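Ribosome inactivating type 1 protein (Iris hollandica, PDB 3MVG) is a type 1 ribosome-inactivating protein, a single-chain plant protein built on the ribosome-inactivating protein fold. Local coordinates at residues Trp201-Arg210 / Cys242-Trp250; Asn118-Pro128 / Tyr185-Ile195. All blocks are in the same frame, centred on the assembly; numbering follows the deposited sequence.

In the fold
Contact 2 comes first along the chain: the loop leading into helix 126-138 meets the connection that follows strand 184-185 and enters helix 192-199. Both of its segments precede those of contact 1, where helix 201-210 receives the chain running on from helix 235-240 towards the C-terminal end of the model. The end of helix 192-199 and one further residue carry the chain from contact 2 into contact 1. Their centres lie about 23 Å apart and their nearest atoms about 7 Å. Neither contact uses a strand of the six-stranded mixed sheet. Contact 2 ties together connections among the helices and lies beside the second subunit, whereas contact 1 fastens the last modelled residues to the fold.

Contact 1: residues Trp201-Arg210 / Cys242-Trp250; sequences WQTLSTEVQR and CGLALLLRW
One face of the Trp201 ring carries CB of Leu248, which sits 3.8 Å from the six-ring centroid in a CH-pi contact, and OG of Ser205 lies over the same face. At the ring's edge are Leu244 CD1 and the carbonyl of Leu246. NE1 of Trp201 gives its hydrogen to Leu246 O at 2.9 Å, approaching from above the carbonyl plane. The Trp250 ring is the counterpart at the other end: Thr206 CG2 rests over its five-membered ring and Arg210 CD over its six-membered ring. Because the Arg210 chain bends at chi3 (69°), its guanidinium lies nearly flat on the indole, the planes 18° apart.

Between the rings, Ser205 OG accepts from Leu248 N (3.0 Å) while donating to Trp201 O. The Gln209 amide grips the backbone twice: NE2 donates to Leu248 O at 2.8 Å, and OE1 takes the N-H of Trp250 at 2.9 Å. NE2 also donates to Ser205 O, so both its hydrogens are engaged. Underneath, Leu244 CD2 packs on Val208 CG2. Helix side chains thus hold the extended C-terminal chain by its backbone in this ribosome-inactivating protein fold.

Contact 2: residues Asn118-Pro128 / Tyr185-Ile195; sequences NRENIDLGINP and YDNFRPRVGII. Unlike the reference sequence in segment 185-195: Arg191 (reference Ser).
Leu124 and Phe188 form a single antiparallel bridge, a hydrogen-bonded pair that joins two irregular connections of the ribosome-inactivating protein fold. Leu124 N donates to Phe188 O at 2.8 Å, and Phe188 N returns a bond to Leu124 O at 3.0 Å. Beside the bridge, Leu124 CB lies over one face of the Phe188 ring, while its CD1 methyl packs across the CD atom of Pro190.

Towards Asn118, the Arg189 side chain, extended from CG to NE, passes across the backbone near Asn121 and Asp123. Arg189 NE makes a salt bridge to Asp123 OD1 at 2.8 Å; the oxygen lies near the guanidinium plane, but the arginine meets the carboxylate from above the carboxylate plane. Asn121 O stands 3.2 Å from Arg189 CZ, over the centre of the guanidinium face. A water accepts from Arg189 NH1 and donates to Asn121 OD1, tying the guanidinium to Asn121 through one more bond. Towards Pro128, Ile126 presses CB against Tyr185 CD2 (3.6 Å) and lays CG2 over the ring face.

Waters bridge the two segments on either side of Gly125, the N-cap residue of helix 126-138: one donates to both Leu124 O and Asp186 O, and another accepts from Ile126 N and donates to Asp186 O. A third accepts from Asn127 N and donates to Asn187 OD1 at 2.7 Å. Further out, helix 166-173 packs on Phe188, as does Glu236 of the second subunit, and Tyr185 OH is bonded to Thr11 O.

Contact 1: residues Trp201-Arg210 / Cys242-Trp250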
loop_
_atom_site.group_PDB
_atom_site.type_symbol
_atom_site.label_atom_id
_atom_site.label_comp_id
_atom_site.label_asym_id
_atom_site.label_seq_id
_atom_site.Cartn_x
_atom_site.Cartn_y
_atom_site.Cartn_z
ATOM N N TRP A 201 17.121 -2.336 -5.514
ATOM C CA TRP A 201 16.707 -0.960 -5.764
ATOM C C TRP A 201 17.483 -0.291 -6.891
ATOM O O TRP A 201 16.880 0.308 -7.778
ATOM C CB TRP A 201 16.788 -0.127 -4.494
ATOM C CG TRP A 201 16.319 1.284 -4.693
ATOM C CD1 TRP A 201 15.068 1.696 -5.083
ATOM C CD2 TRP A 201 17.100 2.469 -4.527
ATOM N NE1 TRP A 201 15.029 3.068 -5.150
ATOM C CE2 TRP A 201 16.262 3.564 -4.814
ATOM C CE3 TRP A 201 18.425 2.709 -4.141
ATOM C CZ2 TRP A 201 16.704 4.881 -4.723
ATOM C CZ3 TRP A 201 18.864 4.008 -4.055
ATOM C CH2 TRP A 201 18.008 5.087 -4.343
ATOM N N GLN A 202 18.808 -0.393 -6.863
ATOM C CA GLN A 202 19.614 0.193 -7.932
ATOM C C GLN A 202 19.293 -0.452 -9.287
ATOM O O GLN A 202 19.089 0.250 -10.282
ATOM C CB GLN A 202 21.119 0.126 -7.630
ATOM C CG GLN A 202 21.961 0.503 -8.850
ATOM C CD GLN A 202 23.418 0.780 -8.554
ATOM O OE1 GLN A 202 24.215 0.953 -9.479
ATOM N NE2 GLN A 202 23.772 0.862 -7.282
ATOM N N THR A 203 19.204 -1.780 -9.308
ATOM C CA THR A 203 18.925 -2.507 -10.538
ATOM C C THR A 203 17.586 -2.081 -11.137
ATOM O O THR A 203 17.502 -1.783 -12.334
ATOM C CB THR A 203 18.974 -4.026 -10.303
ATOM O OG1 THR A 203 20.312 -4.392 -9.942
ATOM C CG2 THR A 203 18.567 -4.797 -11.549
ATOM N N LEU A 204 16.544 -2.035 -10.309
ATOM C CA LEU A 204 15.235 -1.612 -10.771
ATOM C C LEU A 204 15.268 -0.156 -11.241
ATOM O O LEU A 204 14.675 0.182 -12.274
ATOM C CB LEU A 204 14.179 -1.812 -9.676
ATOM C CG LEU A 204 13.786 -3.268 -9.370
ATOM C CD1 LEU A 204 13.083 -3.375 -8.023
ATOM C CD2 LEU A 204 12.921 -3.880 -10.480
ATOM N N SER A 205 15.962 0.698 -10.487
ATOM C CA SER A 205 16.063 2.120 -10.818
ATOM C C SER A 205 16.679 2.300 -12.199
ATOM O O SER A 205 16.178 3.078 -13.017
ATOM C CB SER A 205 16.922 2.861 -9.792
ATOM O OG SER A 205 16.251 3.004 -8.536
ATOM N N THR A 206 17.780 1.594 -12.440
ATOM C CA THR A 206 18.482 1.655 -13.720
ATOM C C THR A 206 17.619 1.122 -14.864
ATOM O O THR A 206 17.516 1.770 -15.919
ATOM C CB THR A 206 19.823 0.929 -13.619
ATOM O OG1 THR A 206 20.656 1.664 -12.721
ATOM C CG2 THR A 206 20.511 0.829 -14.988
ATOM N N GLU A 207 16.958 -0.012 -14.651
ATOM C CA GLU A 207 16.107 -0.577 -15.695
ATOM C C GLU A 207 14.967 0.367 -16.068
ATOM O O GLU A 207 14.623 0.501 -17.243
ATOM C CB GLU A 207 15.570 -1.958 -15.310
ATOM C CG GLU A 207 16.638 -3.068 -15.241
ATOM C CD GLU A 207 17.441 -3.225 -16.524
ATOM O OE1 GLU A 207 16.842 -3.196 -17.621
ATOM O OE2 GLU A 207 18.673 -3.388 -16.429
ATOM N N VAL A 208 14.395 1.057 -15.084
ATOM C CA VAL A 208 13.363 2.044 -15.392
ATOM C C VAL A 208 13.914 3.154 -16.299
ATOM O O VAL A 208 13.253 3.559 -17.264
ATOM C CB VAL A 208 12.700 2.609 -14.113
ATOM C CG1 VAL A 208 11.837 3.838 -14.427
ATOM C CG2 VAL A 208 11.877 1.538 -13.442
ATOM N N GLN A 209 15.119 3.624 -15.994
ATOM C CA GLN A 209 15.729 4.715 -16.760
ATOM C C GLN A 209 16.164 4.315 -18.173
ATOM O O GLN A 209 16.181 5.160 -19.069
ATOM C CB GLN A 209 16.879 5.365 -15.988
ATOM C CG GLN A 209 16.381 6.222 -14.832
ATOM C CD GLN A 209 17.449 6.501 -13.813
ATOM O OE1 GLN A 209 18.231 7.437 -13.952
ATOM N NE2 GLN A 209 17.490 5.683 -12.769
ATOM N N ARG A 210 16.486 3.038 -18.369
ATOM C CA ARG A 210 16.965 2.543 -19.667
ATOM C C ARG A 210 15.867 1.884 -20.495
ATOM O O ARG A 210 16.107 1.475 -21.641
ATOM C CB ARG A 210 18.099 1.540 -19.465
ATOM C CG ARG A 210 19.305 2.085 -18.736
ATOM C CD ARG A 210 20.461 1.112 -18.820
ATOM N NE ARG A 210 20.984 1.033 -20.185
ATOM C CZ ARG A 210 22.136 0.460 -20.526
ATOM N NH1 ARG A 210 22.911 -0.102 -19.605
ATOM N NH2 ARG A 210 22.517 0.451 -21.796
ATOM N N CYS A 242 6.035 -3.545 -7.396
ATOM C CA CYS A 242 7.097 -3.270 -6.423
ATOM C C CYS A 242 6.831 -2.004 -5.621
ATOM O O CYS A 242 7.414 -1.799 -4.558
ATOM C CB CYS A 242 8.451 -3.135 -7.120
ATOM S SG CYS A 242 8.961 -4.550 -8.100
ATOM N N GLY A 243 5.977 -1.133 -6.147
ATOM C CA GLY A 243 5.798 0.180 -5.541
ATOM C C GLY A 243 7.070 1.010 -5.588
ATOM O O GLY A 243 7.313 1.841 -4.720
ATOM N N LEU A 244 7.896 0.800 -6.615
ATOM C CA LEU A 244 9.121 1.582 -6.764
ATOM C C LEU A 244 8.750 3.062 -6.798
ATOM O O LEU A 244 7.954 3.480 -7.640
ATOM C CB LEU A 244 9.872 1.162 -8.025
ATOM C CG LEU A 244 11.177 1.890 -8.317
ATOM C CD1 LEU A 244 12.207 1.650 -7.227
ATOM C CD2 LEU A 244 11.704 1.422 -9.672
ATOM N N ALA A 245 9.319 3.848 -5.880
ATOM C CA ALA A 245 8.784 5.175 -5.585
ATOM C C ALA A 245 9.800 6.294 -5.664
ATOM O O ALA A 245 9.434 7.465 -5.603
ATOM C CB ALA A 245 8.106 5.177 -4.210
ATOM N N LEU A 246 11.073 5.924 -5.755
ATOM C CA LEU A 246 12.188 6.847 -5.963
ATOM C C LEU A 246 13.197 6.120 -6.823
ATOM O O LEU A 246 13.392 4.914 -6.644
ATOM C CB LEU A 246 12.874 7.217 -4.642
ATOM C CG LEU A 246 12.056 7.922 -3.564
ATOM C CD1 LEU A 246 12.847 7.988 -2.274
ATOM C CD2 LEU A 246 11.656 9.310 -4.028
ATOM N N LEU A 247 13.846 6.847 -7.727
ATOM C CA LEU A 247 14.846 6.245 -8.607
ATOM C C LEU A 247 16.236 6.757 -8.303
ATOM O O LEU A 247 16.473 7.969 -8.296
ATOM C CB LEU A 247 14.542 6.544 -10.078
ATOM C CG LEU A 247 13.179 6.155 -10.624
ATOM C CD1 LEU A 247 13.032 6.732 -12.013
ATOM C CD2 LEU A 247 12.968 4.659 -10.635
ATOM N N LEU A 248 17.166 5.827 -8.071
ATOM C CA LEU A 248 18.586 6.175 -8.016
ATOM C C LEU A 248 19.027 6.620 -9.412
ATOM O O LEU A 248 18.917 5.843 -10.363
ATOM C CB LEU A 248 19.412 4.971 -7.560
ATOM C CG LEU A 248 20.913 5.220 -7.411
ATOM C CD1 LEU A 248 21.193 6.189 -6.262
ATOM C CD2 LEU A 248 21.618 3.904 -7.179
ATOM N N ARG A 249 19.508 7.853 -9.542
ATOM C CA ARG A 249 19.866 8.375 -10.864
ATOM C C ARG A 249 21.012 7.566 -11.465
ATOM O O ARG A 249 22.048 7.350 -10.825
ATOM C CB ARG A 249 20.205 9.863 -10.791
ATOM C CG ARG A 249 20.433 10.521 -12.157
ATOM C CD ARG A 249 20.702 12.007 -12.032
ATOM N NE ARG A 249 19.537 12.694 -11.476
ATOM C CZ ARG A 249 19.167 13.935 -11.758
ATOM N NH1 ARG A 249 19.887 14.688 -12.588
ATOM N NH2 ARG A 249 18.070 14.433 -11.203
ATOM N N TRP A 250 20.797 7.118 -12.698
ATOM C CA TRP A 250 21.771 6.303 -13.418
ATOM C C TRP A 250 22.783 7.188 -14.153
ATOM O O TRP A 250 22.392 8.083 -14.896
ATOM C CB TRP A 250 21.043 5.372 -14.393
ATOM C CG TRP A 250 21.951 4.481 -15.203
ATOM C CD1 TRP A 250 22.818 3.543 -14.724
ATOM C CD2 TRP A 250 22.063 4.442 -16.630
ATOM N NE1 TRP A 250 23.474 2.927 -15.765
ATOM C CE2 TRP A 250 23.027 3.458 -16.946
ATOM C CE3 TRP A 250 21.448 5.147 -17.674
ATOM C CZ2 TRP A 250 23.393 3.160 -18.264
ATOM C CZ3 TRP A 250 21.810 4.847 -18.987
ATOM C CH2 TRP A 250 22.776 3.864 -19.267
HETATM O O HOH W 1 20.679 3.539 -10.674
#

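Contact 2: residues Asn118-Pro128 / Tyr185-Ile195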
loop_
_atom_site.group_PDB
_atom_site.type_symbol
_atom_site.label_atom_id
_atom_site.label_comp_id
_atom_site.label_asym_id
_atom_site.label_seq_id
_atom_site.Cartn_x
_atom_site.Cartn_y
_atom_site.Cartn_z
ATOM N N ASN A 118 20.635 -10.779 11.844
ATOM C CA ASN A 118 20.134 -10.504 10.512
ATOM C C ASN A 118 18.785 -9.797 10.617
ATOM O O ASN A 118 18.016 -10.048 11.544
ATOM C CB ASN A 118 20.044 -11.824 9.753
ATOM C CG ASN A 118 18.944 -11.850 8.744
ATOM O OD1 ASN A 118 18.977 -11.144 7.741
ATOM N ND2 ASN A 118 17.970 -12.706 8.983
ATOM N N ARG A 119 18.498 -8.903 9.675
ATOM C CA ARG A 119 17.255 -8.140 9.764
ATOM C C ARG A 119 15.987 -8.981 9.561
ATOM O O ARG A 119 14.897 -8.547 9.937
ATOM C CB ARG A 119 17.292 -6.900 8.875
ATOM C CG ARG A 119 17.227 -7.139 7.387
ATOM C CD ARG A 119 17.710 -5.884 6.703
ATOM N NE ARG A 119 17.615 -5.889 5.247
ATOM C CZ ARG A 119 18.500 -6.454 4.429
ATOM N NH1 ARG A 119 18.328 -6.353 3.121
ATOM N NH2 ARG A 119 19.536 -7.131 4.905
ATOM N N GLU A 120 16.130 -10.197 9.033
ATOM C CA GLU A 120 15.015 -11.149 8.995
ATOM C C GLU A 120 14.501 -11.470 10.397
ATOM O O GLU A 120 13.377 -11.944 10.551
ATOM C CB GLU A 120 15.411 -12.455 8.291
ATOM C CG GLU A 120 15.460 -12.377 6.780
ATOM C CD GLU A 120 15.942 -13.659 6.121
ATOM O OE1 GLU A 120 15.458 -14.752 6.489
ATOM O OE2 GLU A 120 16.798 -13.565 5.216
ATOM N N ASN A 121 15.331 -11.212 11.407
ATOM C CA ASN A 121 14.995 -11.529 12.798
ATOM C C ASN A 121 14.737 -10.306 13.683
ATOM O O ASN A 121 14.725 -10.405 14.912
ATOM C CB ASN A 121 16.084 -12.430 13.401
ATOM C CG ASN A 121 16.307 -13.694 12.586
ATOM O OD1 ASN A 121 15.356 -14.351 12.163
ATOM N ND2 ASN A 121 17.567 -14.030 12.352
ATOM N N ILE A 122 14.505 -9.159 13.046
ATOM C CA ILE A 122 14.292 -7.892 13.749
ATOM C C ILE A 122 12.894 -7.358 13.452
ATOM O O ILE A 122 12.556 -7.084 12.300
ATOM C CB ILE A 122 15.375 -6.853 13.369
ATOM C CG1 ILE A 122 16.748 -7.324 13.877
ATOM C CG2 ILE A 122 15.009 -5.455 13.898
ATOM C CD1 ILE A 122 17.931 -6.501 13.378
ATOM N N ASP A 123 12.079 -7.232 14.500
ATOM C CA ASP A 123 10.703 -6.722 14.374
ATOM C C ASP A 123 10.683 -5.305 13.816
ATOM O O ASP A 123 11.489 -4.464 14.217
ATOM C CB ASP A 123 9.985 -6.688 15.733
ATOM C CG ASP A 123 9.565 -8.057 16.232
ATOM O OD1 ASP A 123 9.566 -9.029 15.464
ATOM O OD2 ASP A 123 9.204 -8.142 17.425
ATOM N N LEU A 124 9.752 -5.065 12.899
ATOM C CA LEU A 124 9.482 -3.740 12.362
ATOM C C LEU A 124 8.045 -3.342 12.646
ATOM O O LEU A 124 7.117 -4.143 12.489
ATOM C CB LEU A 124 9.727 -3.722 10.853
ATOM C CG LEU A 124 11.147 -4.046 10.385
ATOM C CD1 LEU A 124 11.198 -4.033 8.873
ATOM C CD2 LEU A 124 12.180 -3.066 10.952
ATOM N N GLY A 125 7.866 -2.090 13.036
ATOM C CA GLY A 125 6.555 -1.542 13.375
ATOM C C GLY A 125 6.783 -0.259 14.138
ATOM O O GLY A 125 7.931 0.170 14.304
ATOM N N ILE A 126 5.701 0.343 14.629
ATOM C CA ILE A 126 5.812 1.611 15.342
ATOM C C ILE A 126 6.510 1.467 16.697
ATOM O O ILE A 126 7.300 2.329 17.067
ATOM C CB ILE A 126 4.441 2.348 15.396
ATOM C CG1 ILE A 126 3.914 2.612 13.974
ATOM C CG2 ILE A 126 4.506 3.634 16.239
ATOM C CD1 ILE A 126 4.863 3.374 13.050
ATOM N N ASN A 127 6.265 0.380 17.421
ATOM C CA ASN A 127 7.006 0.184 18.665
ATOM C C ASN A 127 8.514 -0.016 18.439
ATOM O O ASN A 127 9.307 0.629 19.110
ATOM C CB ASN A 127 6.389 -0.906 19.543
ATOM C CG ASN A 127 5.186 -0.412 20.323
ATOM O OD1 ASN A 127 5.271 0.582 21.047
ATOM N ND2 ASN A 127 4.063 -1.108 20.185
ATOM N N PRO A 128 8.915 -0.870 17.469
ATOM C CA PRO A 128 10.354 -0.935 17.141
ATOM C C PRO A 128 10.932 0.401 16.708
ATOM O O PRO A 128 12.063 0.720 17.062
ATOM C CB PRO A 128 10.409 -1.972 16.017
ATOM C CG PRO A 128 9.282 -2.895 16.351
ATOM C CD PRO A 128 8.179 -2.008 16.882
ATOM N N TYR A 185 -0.499 -1.224 17.480
ATOM C CA TYR A 185 0.627 -1.274 16.548
ATOM C C TYR A 185 1.242 -2.657 16.502
ATOM O O TYR A 185 1.934 -3.069 17.437
ATOM C CB TYR A 185 1.694 -0.261 16.968
ATOM C CG TYR A 185 1.177 1.148 17.018
ATOM C CD1 TYR A 185 0.891 1.766 18.237
ATOM C CD2 TYR A 185 0.935 1.861 15.843
ATOM C CE1 TYR A 185 0.393 3.054 18.286
ATOM C CE2 TYR A 185 0.445 3.147 15.876
ATOM C CZ TYR A 185 0.168 3.740 17.104
ATOM O OH TYR A 185 -0.323 5.018 17.153
ATOM N N ASP A 186 0.998 -3.378 15.420
ATOM C CA ASP A 186 1.509 -4.733 15.279
ATOM C C ASP A 186 2.865 -4.738 14.584
ATOM O O ASP A 186 3.229 -3.776 13.909
ATOM C CB ASP A 186 0.524 -5.589 14.483
ATOM C CG ASP A 186 -0.807 -5.770 15.185
ATOM O OD1 ASP A 186 -0.883 -5.634 16.426
ATOM O OD2 ASP A 186 -1.799 -6.063 14.478
ATOM N N ASN A 187 3.591 -5.834 14.747
ATOM C CA ASN A 187 4.915 -5.998 14.174
ATOM C C ASN A 187 4.940 -7.043 13.085
ATOM O O ASN A 187 4.106 -7.952 13.070
ATOM C CB ASN A 187 5.897 -6.404 15.267
ATOM C CG ASN A 187 6.181 -5.281 16.230
ATOM O OD1 ASN A 187 6.133 -4.111 15.866
ATOM N ND2 ASN A 187 6.490 -5.634 17.467
ATOM N N PHE A 188 5.892 -6.900 12.173
ATOM C CA PHE A 188 6.225 -7.958 11.227
ATOM C C PHE A 188 7.743 -7.998 11.121
ATOM O O PHE A 188 8.428 -7.063 11.544
ATOM C CB PHE A 188 5.558 -7.717 9.859
ATOM C CG PHE A 188 6.167 -6.586 9.067
ATOM C CD1 PHE A 188 5.752 -5.280 9.280
ATOM C CD2 PHE A 188 7.144 -6.831 8.102
ATOM C CE1 PHE A 188 6.315 -4.226 8.558
ATOM C CE2 PHE A 188 7.706 -5.789 7.377
ATOM C CZ PHE A 188 7.296 -4.486 7.607
ATOM N N ARG A 189 8.266 -9.087 10.571
ATOM C CA ARG A 189 9.679 -9.168 10.234
ATOM C C ARG A 189 9.789 -9.278 8.723
ATOM O O ARG A 189 8.994 -9.996 8.104
ATOM C CB ARG A 189 10.336 -10.356 10.923
ATOM C CG ARG A 189 10.434 -10.151 12.415
ATOM C CD ARG A 189 10.917 -11.385 13.132
ATOM N NE ARG A 189 11.186 -11.084 14.535
ATOM C CZ ARG A 189 11.864 -11.876 15.360
ATOM N NH1 ARG A 189 12.361 -13.029 14.926
ATOM N NH2 ARG A 189 12.056 -11.502 16.616
ATOM N N PRO A 190 10.750 -8.556 8.116
ATOM C CA PRO A 190 10.813 -8.528 6.658
ATOM C C PRO A 190 11.104 -9.906 6.098
ATOM O O PRO A 190 11.987 -10.609 6.595
ATOM C CB PRO A 190 11.956 -7.554 6.367
ATOM C CG PRO A 190 12.809 -7.601 7.576
ATOM C CD PRO A 190 11.853 -7.788 8.723
ATOM N N ARG A 191 10.326 -10.275 5.086
ATOM C CA ARG A 191 10.422 -11.568 4.432
ATOM C C ARG A 191 11.622 -11.582 3.473
ATOM O O ARG A 191 12.214 -10.535 3.190
ATOM C CB ARG A 191 9.107 -11.852 3.693
ATOM C CG ARG A 191 8.838 -10.875 2.564
ATOM C CD ARG A 191 7.451 -10.973 1.943
ATOM N NE ARG A 191 6.482 -10.093 2.590
ATOM C CZ ARG A 191 5.610 -10.480 3.516
ATOM N NH1 ARG A 191 5.576 -11.740 3.929
ATOM N NH2 ARG A 191 4.780 -9.605 4.046
ATOM N N VAL A 192 11.991 -12.768 2.988
ATOM C CA VAL A 192 12.985 -12.917 1.924
ATOM C C VAL A 192 12.623 -12.021 0.724
ATOM O O VAL A 192 13.501 -11.471 0.045
ATOM C CB VAL A 192 13.117 -14.414 1.519
ATOM C CG1 VAL A 192 13.817 -14.585 0.180
ATOM C CG2 VAL A 192 13.843 -15.191 2.619
ATOM N N GLY A 193 11.322 -11.871 0.492
ATOM C CA GLY A 193 10.802 -11.015 -0.565
ATOM C C GLY A 193 11.143 -9.552 -0.358
ATOM O O GLY A 193 11.590 -8.881 -1.281
ATOM N N ILE A 194 10.926 -9.056 0.857
ATOM C CA ILE A 194 11.203 -7.656 1.173
ATOM C C ILE A 194 12.696 -7.384 1.080
ATOM O O ILE A 194 13.122 -6.362 0.549
ATOM C CB ILE A 194 10.713 -7.288 2.585
ATOM C CG1 ILE A 194 9.193 -7.144 2.603
ATOM C CG2 ILE A 194 11.369 -5.999 3.056
ATOM C CD1 ILE A 194 8.640 -6.741 3.950
ATOM N N ILE A 195 13.490 -8.315 1.589
ATOM C CA ILE A 195 14.937 -8.170 1.557
ATOM C C ILE A 195 15.490 -8.136 0.129
ATOM O O ILE A 195 16.388 -7.351 -0.178
ATOM C CB ILE A 195 15.615 -9.268 2.393
ATOM C CG1 ILE A 195 15.297 -9.058 3.872
ATOM C CG2 ILE A 195 17.112 -9.263 2.182
ATOM C CD1 ILE A 195 16.162 -9.865 4.790
HETATM O O HOH W 2 11.699 -12.747 8.504
HETATM O O HOH W 3 12.544 -14.443 12.559
HETATM O O HOH W 4 12.766 -8.363 17.101
HETATM O O HOH W 5 4.522 -3.476 11.535
HETATM O O HOH W 6 3.197 -0.896 14.042
HETATM O O HOH W 7 4.752 -2.018 16.804
#